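Local coordinates for protein probable exosome complex exonuclease 1 (Archaeoglobus fulgidus, PDB 3M7N) that probably acts as the catalytic subunit of the archaeal exosome, degrading RNA from its 3' end and also able to synthesise heteromeric RNA tails, at residues 32-37 against 148-153. The protein carries 1 engineered substitution. Residues are numbered along the deposited sequence; the frame is centred on the assembly and turned at random.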
ATOM      1  N   GLU E  32      21.995 -23.399  18.350  1.00 37.80           N
ATOM      2  CA  GLU E  32      21.447 -23.147  19.676  1.00 36.95           C
ATOM      3  C   GLU E  32      19.983 -22.699  19.638  1.00 36.15           C
ATOM      4  O   GLU E  32      19.626 -21.733  18.963  1.00 38.74           O
ATOM      5  CB  GLU E  32      22.317 -22.143  20.452  1.00 36.43           C
ATOM      6  CG  GLU E  32      21.797 -21.890  21.864  1.00 46.28           C
ATOM      7  CD  GLU E  32      22.588 -20.836  22.623  1.00 61.83           C
ATOM      8  OE1 GLU E  32      23.706 -20.474  22.177  1.00 66.06           O
ATOM      9  OE2 GLU E  32      22.080 -20.369  23.672  1.00 62.78           O
ATOM     10  N   ALA E  33      19.144 -23.404  20.383  1.00 34.18           N
ATOM     11  CA  ALA E  33      17.730 -23.094  20.475  1.00 35.88           C
ATOM     12  C   ALA E  33      17.417 -22.130  21.639  1.00 39.30           C
ATOM     13  O   ALA E  33      18.194 -22.033  22.583  1.00 37.89           O
ATOM     14  CB  ALA E  33      16.934 -24.387  20.614  1.00 36.87           C
ATOM     15  N   SER E  34      16.276 -21.431  21.555  1.00 39.41           N
ATOM     16  CA  SER E  34      15.835 -20.444  22.560  1.00 34.84           C
ATOM     17  C   SER E  34      16.893 -19.416  22.865  1.00 35.84           C
ATOM     18  O   SER E  34      17.439 -19.408  23.961  1.00 42.03           O
ATOM     19  CB  SER E  34      15.442 -21.108  23.881  1.00 34.90           C
ATOM     20  OG  SER E  34      14.527 -22.165  23.673  1.00 47.18           O
ATOM     21  N   VAL E  35      17.201 -18.562  21.904  1.00 34.60           N
ATOM     22  CA  VAL E  35      18.172 -17.510  22.128  1.00 30.68           C
ATOM     23  C   VAL E  35      17.501 -16.135  22.173  1.00 35.74           C
ATOM     24  O   VAL E  35      18.161 -15.122  22.420  1.00 35.76           O
ATOM     25  CB  VAL E  35      19.235 -17.503  21.042  1.00 36.70           C
ATOM     26  CG1 VAL E  35      20.108 -18.781  21.137  1.00 32.95           C
ATOM     27  CG2 VAL E  35      18.580 -17.322  19.656  1.00 31.25           C
ATOM     28  N   LEU E  36      16.198 -16.111  21.927  1.00 31.60           N
ATOM     29  CA  LEU E  36      15.428 -14.874  21.950  1.00 39.63           C
ATOM     30  C   LEU E  36      14.306 -14.945  22.975  1.00 40.94           C
ATOM     31  O   LEU E  36      13.527 -15.896  22.997  1.00 42.06           O
ATOM     32  CB  LEU E  36      14.824 -14.566  20.579  1.00 34.28           C
ATOM     33  CG  LEU E  36      15.775 -14.251  19.435  1.00 37.20           C
ATOM     34  CD1 LEU E  36      14.984 -13.956  18.166  1.00 36.45           C
ATOM     35  CD2 LEU E  36      16.667 -13.084  19.784  1.00 36.15           C
ATOM     36  N   LYS E  37      14.224 -13.916  23.805  1.00 41.30           N
ATOM     37  CA  LYS E  37      13.175 -13.793  24.806  1.00 46.93           C
ATOM     38  C   LYS E  37      11.791 -13.570  24.202  1.00 43.27           C
ATOM     39  O   LYS E  37      10.820 -14.193  24.621  1.00 45.32           O
ATOM     40  CB  LYS E  37      13.517 -12.628  25.732  1.00 49.85           C
ATOM     41  CG  LYS E  37      12.530 -12.378  26.854  1.00 53.06           C
ATOM     42  CD  LYS E  37      13.115 -11.348  27.818  1.00 52.11           C
ATOM     43  CE  LYS E  37      12.176 -11.045  28.963  1.00 52.25           C
ATOM     44  NZ  LYS E  37      12.882 -10.221  29.992  1.00 51.33           N
ATOM     45  N   LEU E 148      11.082 -23.603  14.733  1.00 33.26           N
ATOM     46  CA  LEU E 148       9.729 -24.143  14.690  1.00 31.43           C
ATOM     47  C   LEU E 148       9.544 -25.194  15.775  1.00 33.81           C
ATOM     48  O   LEU E 148       8.531 -25.191  16.485  1.00 36.81           O
ATOM     49  CB  LEU E 148       9.401 -24.703  13.301  1.00 30.19           C
ATOM     50  CG  LEU E 148       9.128 -23.642  12.214  1.00 32.22           C
ATOM     51  CD1 LEU E 148       9.090 -24.241  10.821  1.00 25.28           C
ATOM     52  CD2 LEU E 148       7.838 -22.866  12.498  1.00 28.19           C
ATOM     53  N   VAL E 149      10.528 -26.074  15.935  1.00 30.26           N
ATOM     54  CA  VAL E 149      10.390 -27.122  16.937  1.00 33.68           C
ATOM     55  C   VAL E 149      10.424 -26.528  18.333  1.00 27.77           C
ATOM     56  O   VAL E 149       9.665 -26.934  19.204  1.00 25.36           O
ATOM     57  CB  VAL E 149      11.466 -28.230  16.791  1.00 35.83           C
ATOM     58  CG1 VAL E 149      11.374 -29.210  17.949  1.00 32.40           C
ATOM     59  CG2 VAL E 149      11.287 -28.964  15.470  1.00 32.16           C
ATOM     60  N   ASP E 150      11.298 -25.544  18.515  1.00 30.05           N
ATOM     61  CA  ASP E 150      11.431 -24.834  19.779  1.00 31.07           C
ATOM     62  C   ASP E 150      10.099 -24.171  20.170  1.00 36.42           C
ATOM     63  O   ASP E 150       9.736 -24.126  21.348  1.00 34.36           O
ATOM     64  CB  ASP E 150      12.565 -23.807  19.677  1.00 32.00           C
ATOM     65  CG  ASP E 150      12.835 -23.076  20.999  1.00 37.73           C
ATOM     66  OD1 ASP E 150      13.111 -21.855  20.965  1.00 37.90           O
ATOM     67  OD2 ASP E 150      12.793 -23.713  22.069  1.00 39.96           O
ATOM     68  N   ALA E 151       9.363 -23.684  19.172  1.00 34.08           N
ATOM     69  CA  ALA E 151       8.046 -23.081  19.401  1.00 37.40           C
ATOM     70  C   ALA E 151       6.940 -24.125  19.458  1.00 36.53           C
ATOM     71  O   ALA E 151       5.771 -23.794  19.586  1.00 37.18           O
ATOM     72  CB  ALA E 151       7.733 -22.024  18.323  1.00 37.60           C
ATOM     73  N   GLY E 152       7.305 -25.393  19.352  1.00 37.80           N
ATOM     74  CA  GLY E 152       6.323 -26.452  19.509  1.00 36.65           C
ATOM     75  C   GLY E 152       5.228 -26.486  18.455  1.00 37.32           C
ATOM     76  O   GLY E 152       4.137 -26.973  18.718  1.00 38.04           O
ATOM     77  N   VAL E 153       5.487 -25.985  17.253  1.00 35.07           N
ATOM     78  CA  VAL E 153       4.440 -26.092  16.244  1.00 39.66           C
ATOM     79  C   VAL E 153       4.491 -27.456  15.560  1.00 38.71           C
ATOM     80  O   VAL E 153       5.527 -27.865  15.039  1.00 36.27           O
ATOM     81  CB  VAL E 153       4.433 -24.907  15.253  1.00 37.57           C
ATOM     82  CG1 VAL E 153       5.424 -23.854  15.682  1.00 32.94           C
ATOM     83  CG2 VAL E 153       4.661 -25.360  13.827  1.00 30.49           C
TER
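The carboxylate of D150 meets residues A33 and S34 on one face and at its outer edge. The methyl of A33 stands over that face, CB 4.3 Å from D150 CG, and the backbone N of S34 lies above OD1 on the same face. The S34 hydroxyl instead approaches the edge between the two oxygens, tilted toward the side of A33. The setting is the first domain of the RNase PH fold, where helix 136-150 packs against a mixed sheet; here the helix ends beside the exit of edge strand 29-33.

The contact illustrates how one buried acid can tie a helix terminus to a strand end. With CG anti to the backbone N (chi1 -176°), D150 reaches out from the last helical turn. Its OD1 accepts two weak hydrogen bonds from S34, one from N at 3.2 Å, bent to 122°, and one from OG at 3.1 Å. The stronger partner of OD1 is the backbone N of S42, on the neighbouring strand 41-47, so the carboxylate holds both limbs of the turn; R240 offers OD2 a long, weak ion pair. An alanine in place of D150 would probably leave the backbone N of S42 without its acceptor and the S34 hydroxyl freer to turn.

Just beyond D150 the helix closes with a Schellman motif, G152 taking positive phi. Across the turn, K37 forms salt bridges with D55 and D145 of the neighbouring exonuclease 2 subunit. On S34, OG sits anti to the carbonyl carbon (chi1 -51°), which places it 2.8 Å from D150 OD2.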